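Local atomic coordinates of soluble lytic murein transglycosylase (Escherichia coli, PDB entry 1QSA), a protein that cleaves the glycosidic bonds between N-acetylmuramic acid and N-acetylglucosamine in peptidoglycan, leaving a 1,6-anhydro bond in the muramic acid residue. Residues A[300-308]-A[321-332]. Residues are numbered along the deposited sequence; the frame is centred on the assembly and turned at random. Where two conformers were deposited one is given.
Sequences DRRGLNTWL and WRYWQADLLLER
A salt-bridge network of Arg301, Asp327 and Glu331 joins the start of helix 301-308 to the last turns of helix 321-331, two successive helices of this alpha-superhelical protein. The axes of segments 301-308 and 321-331 come within 10.6 Å and cross at -130°. The Arg301 chain bends at chi2 and chi3 and brings the edge of its guanidinium to two acids one helical turn apart. Side-on, NE and NH2 both grip Glu331 OE1, with NE at 2.8 Å from OE1. End-on, NH1 and NH2 share Asp327 OD2, NH2 lying 2.8 Å from OD2. The Asp327 carboxylate stands nearly perpendicular to the guanidinium, at 88°. Its other oxygen, OD1, makes a salt bridge with Arg359. An alanine in place of Arg301 would probably leave Glu331 and Asp327 OD2 without their shared cation and take away the guanidinium face that lies against Leu328 CD2. Leu328 is a knob in the hole formed by Arg301, Leu304, Asn305 and Leu308. Its CD2 meets Leu304 CD2 at 3.6 Å; its CD1 packs on Asn305 CA. Farther along, Leu308 CD2 approaches Trp321 CE3 at 3.8 Å, while Trp321 NE1 bonds to Glu289. Leu304 CD2 touches Trp324, whose NE1 bonds to Tyr352. Such roughly antiparallel helical hairpins build alpha-superhelices.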
# COMPACT_ATOMS: atom_id res chain seq x y z
N ASP A 300 29.03 -11.91 7.25
CA ASP A 300 29.90 -11.32 8.27
C ASP A 300 29.42 -11.70 9.67
O ASP A 300 28.58 -11.02 10.25
CB ASP A 300 29.88 -9.80 8.08
CG ASP A 300 30.83 -9.06 9.02
OD1 ASP A 300 31.55 -9.68 9.84
OD2 ASP A 300 30.86 -7.83 8.92
N ARG A 301 30.01 -12.75 10.22
CA ARG A 301 29.63 -13.22 11.56
C ARG A 301 29.95 -12.25 12.69
O ARG A 301 29.10 -12.00 13.55
CB ARG A 301 30.20 -14.60 11.85
CG ARG A 301 29.85 -15.64 10.80
CD ARG A 301 28.33 -15.81 10.65
NE ARG A 301 27.76 -16.46 11.83
CZ ARG A 301 26.47 -16.50 12.13
NH1 ARG A 301 25.58 -15.88 11.35
NH2 ARG A 301 26.07 -17.13 13.22
N ARG A 302 31.16 -11.69 12.71
CA ARG A 302 31.52 -10.73 13.76
C ARG A 302 30.65 -9.49 13.64
O ARG A 302 30.23 -8.90 14.64
CB ARG A 302 32.99 -10.31 13.66
CG ARG A 302 33.91 -11.41 14.08
CD ARG A 302 35.36 -10.98 14.18
NE ARG A 302 36.11 -12.06 14.82
CZ ARG A 302 37.43 -12.13 14.90
NH1 ARG A 302 38.19 -11.18 14.37
NH2 ARG A 302 38.00 -13.16 15.51
N GLY A 303 30.39 -9.09 12.39
CA GLY A 303 29.56 -7.93 12.13
C GLY A 303 28.13 -8.13 12.61
O GLY A 303 27.53 -7.23 13.16
N LEU A 304 27.60 -9.33 12.42
CA LEU A 304 26.24 -9.61 12.86
C LEU A 304 26.18 -9.47 14.38
O LEU A 304 25.25 -8.88 14.90
CB LEU A 304 25.83 -11.02 12.44
CG LEU A 304 24.43 -11.44 12.92
CD1 LEU A 304 23.37 -10.47 12.36
CD2 LEU A 304 24.14 -12.89 12.53
N ASN A 305 27.17 -10.03 15.07
CA ASN A 305 27.22 -9.96 16.53
C ASN A 305 27.30 -8.50 16.98
O ASN A 305 26.51 -8.06 17.80
CB ASN A 305 28.42 -10.75 17.07
CG ASN A 305 28.46 -10.77 18.60
OD1 ASN A 305 29.35 -10.18 19.22
ND2 ASN A 305 27.50 -11.44 19.20
N THR A 306 28.21 -7.74 16.37
CA THR A 306 28.40 -6.34 16.70
C THR A 306 27.16 -5.47 16.49
O THR A 306 26.72 -4.76 17.39
CB THR A 306 29.54 -5.72 15.87
OG1 THR A 306 30.77 -6.38 16.20
CG2 THR A 306 29.66 -4.21 16.13
N TRP A 307 26.59 -5.55 15.29
CA TRP A 307 25.44 -4.74 14.94
C TRP A 307 24.09 -5.14 15.57
O TRP A 307 23.28 -4.28 15.89
CB TRP A 307 25.37 -4.58 13.42
CG TRP A 307 26.58 -3.82 12.91
CD1 TRP A 307 27.63 -4.33 12.21
CD2 TRP A 307 26.89 -2.43 13.14
NE1 TRP A 307 28.58 -3.35 11.99
CE2 TRP A 307 28.15 -2.18 12.55
CE3 TRP A 307 26.22 -1.38 13.79
CZ2 TRP A 307 28.75 -0.91 12.58
CZ3 TRP A 307 26.82 -0.12 13.82
CH2 TRP A 307 28.07 0.10 13.22
N LEU A 308 23.87 -6.44 15.78
CA LEU A 308 22.62 -6.87 16.42
C LEU A 308 22.58 -6.30 17.84
O LEU A 308 21.52 -5.93 18.35
CB LEU A 308 22.55 -8.39 16.51
CG LEU A 308 21.44 -9.21 15.84
CD1 LEU A 308 20.80 -10.10 16.88
CD2 LEU A 308 20.39 -8.35 15.13
N TRP A 321 15.03 -10.41 14.57
CA TRP A 321 16.19 -10.22 15.43
C TRP A 321 16.28 -11.28 16.52
O TRP A 321 17.37 -11.59 17.00
CB TRP A 321 16.27 -8.79 15.95
CG TRP A 321 16.17 -7.76 14.85
CD1 TRP A 321 15.52 -6.56 14.92
CD2 TRP A 321 16.70 -7.85 13.50
NE1 TRP A 321 15.60 -5.90 13.71
CE2 TRP A 321 16.32 -6.67 12.82
CE3 TRP A 321 17.45 -8.81 12.80
CZ2 TRP A 321 16.65 -6.42 11.47
CZ3 TRP A 321 17.78 -8.57 11.46
CH2 TRP A 321 17.38 -7.37 10.81
N ARG A 322 15.13 -11.82 16.93
CA ARG A 322 15.14 -12.91 17.90
C ARG A 322 15.74 -14.15 17.22
O ARG A 322 16.59 -14.85 17.79
CB ARG A 322 13.74 -13.20 18.41
CG ARG A 322 13.20 -12.10 19.31
CD ARG A 322 11.74 -12.31 19.64
NE ARG A 322 11.53 -13.48 20.49
CZ ARG A 322 10.39 -14.15 20.57
NH1 ARG A 322 9.35 -13.80 19.83
NH2 ARG A 322 10.30 -15.20 21.38
N TYR A 323 15.34 -14.40 15.96
CA TYR A 323 15.89 -15.55 15.25
C TYR A 323 17.39 -15.40 15.06
O TYR A 323 18.14 -16.35 15.29
CB TYR A 323 15.24 -15.75 13.86
CG TYR A 323 15.92 -16.88 13.09
CD1 TYR A 323 15.59 -18.22 13.33
CD2 TYR A 323 16.95 -16.61 12.18
CE1 TYR A 323 16.28 -19.26 12.69
CE2 TYR A 323 17.64 -17.63 11.54
CZ TYR A 323 17.30 -18.95 11.80
OH TYR A 323 17.98 -19.96 11.18
N TRP A 324 17.84 -14.22 14.64
CA TRP A 324 19.28 -14.05 14.40
C TRP A 324 20.10 -14.07 15.69
O TRP A 324 21.27 -14.46 15.68
CB TRP A 324 19.57 -12.86 13.49
CG TRP A 324 19.16 -13.19 12.06
CD1 TRP A 324 18.07 -12.71 11.38
CD2 TRP A 324 19.77 -14.16 11.19
NE1 TRP A 324 17.95 -13.33 10.16
CE2 TRP A 324 18.97 -14.22 10.01
CE3 TRP A 324 20.90 -14.98 11.29
CZ2 TRP A 324 19.27 -15.08 8.95
CZ3 TRP A 324 21.20 -15.84 10.22
CH2 TRP A 324 20.39 -15.88 9.07
N GLN A 325 19.45 -13.75 16.81
CA GLN A 325 20.13 -13.84 18.11
C GLN A 325 20.33 -15.33 18.40
O GLN A 325 21.39 -15.76 18.86
CB GLN A 325 19.28 -13.21 19.21
CG GLN A 325 19.93 -13.26 20.59
CD GLN A 325 21.24 -12.49 20.65
OE1 GLN A 325 22.31 -13.02 20.33
NE2 GLN A 325 21.17 -11.23 21.06
N ALA A 326 19.29 -16.12 18.12
CA ALA A 326 19.33 -17.57 18.30
C ALA A 326 20.42 -18.16 17.40
O ALA A 326 21.16 -19.05 17.81
CB ALA A 326 17.99 -18.18 17.98
N ASP A 327 20.50 -17.66 16.16
CA ASP A 327 21.51 -18.14 15.20
C ASP A 327 22.94 -17.93 15.75
O ASP A 327 23.78 -18.82 15.66
CB ASP A 327 21.34 -17.42 13.87
CG ASP A 327 22.30 -17.92 12.80
OD1 ASP A 327 22.02 -18.97 12.17
OD2 ASP A 327 23.34 -17.27 12.61
N LEU A 328 23.18 -16.75 16.32
CA LEU A 328 24.49 -16.44 16.91
C LEU A 328 24.78 -17.34 18.12
O LEU A 328 25.89 -17.89 18.24
CB LEU A 328 24.52 -14.98 17.37
CG LEU A 328 24.56 -13.89 16.31
CD1 LEU A 328 24.38 -12.54 16.99
CD2 LEU A 328 25.89 -13.96 15.54
N LEU A 329 23.78 -17.53 18.97
CA LEU A 329 23.92 -18.37 20.17
C LEU A 329 24.20 -19.82 19.81
O LEU A 329 25.00 -20.48 20.48
CB LEU A 329 22.65 -18.29 21.03
CG LEU A 329 22.46 -16.99 21.81
CD1 LEU A 329 21.03 -16.92 22.36
CD2 LEU A 329 23.50 -16.88 22.94
N LEU A 330 23.57 -20.32 18.75
CA LEU A 330 23.81 -21.69 18.32
C LEU A 330 25.28 -21.85 17.91
O LEU A 330 25.93 -22.81 18.32
CB LEU A 330 22.92 -22.07 17.14
CG LEU A 330 21.45 -22.35 17.48
CD1 LEU A 330 20.63 -22.44 16.18
CD2 LEU A 330 21.36 -23.66 18.27
N GLU A 331 25.81 -20.90 17.14
CA GLU A 331 27.21 -21.01 16.71
C GLU A 331 28.17 -20.93 17.90
O GLU A 331 29.25 -21.53 17.87
CB GLU A 331 27.58 -19.94 15.67
CG GLU A 331 28.96 -20.23 15.07
CD GLU A 331 29.39 -19.29 13.96
OE1 GLU A 331 28.78 -18.20 13.78
OE2 GLU A 331 30.38 -19.64 13.28
N ARG A 332 27.79 -20.16 18.92
CA ARG A 332 28.57 -20.01 20.13
C ARG A 332 28.45 -21.23 21.05
O ARG A 332 29.12 -21.30 22.09
CB ARG A 332 28.16 -18.74 20.88
CG ARG A 332 28.61 -17.44 20.22
CD ARG A 332 30.11 -17.28 20.36
NE ARG A 332 30.63 -16.06 19.75
CZ ARG A 332 30.83 -14.92 20.41
NH1 ARG A 332 30.54 -14.81 21.70
NH2 ARG A 332 31.32 -13.87 19.76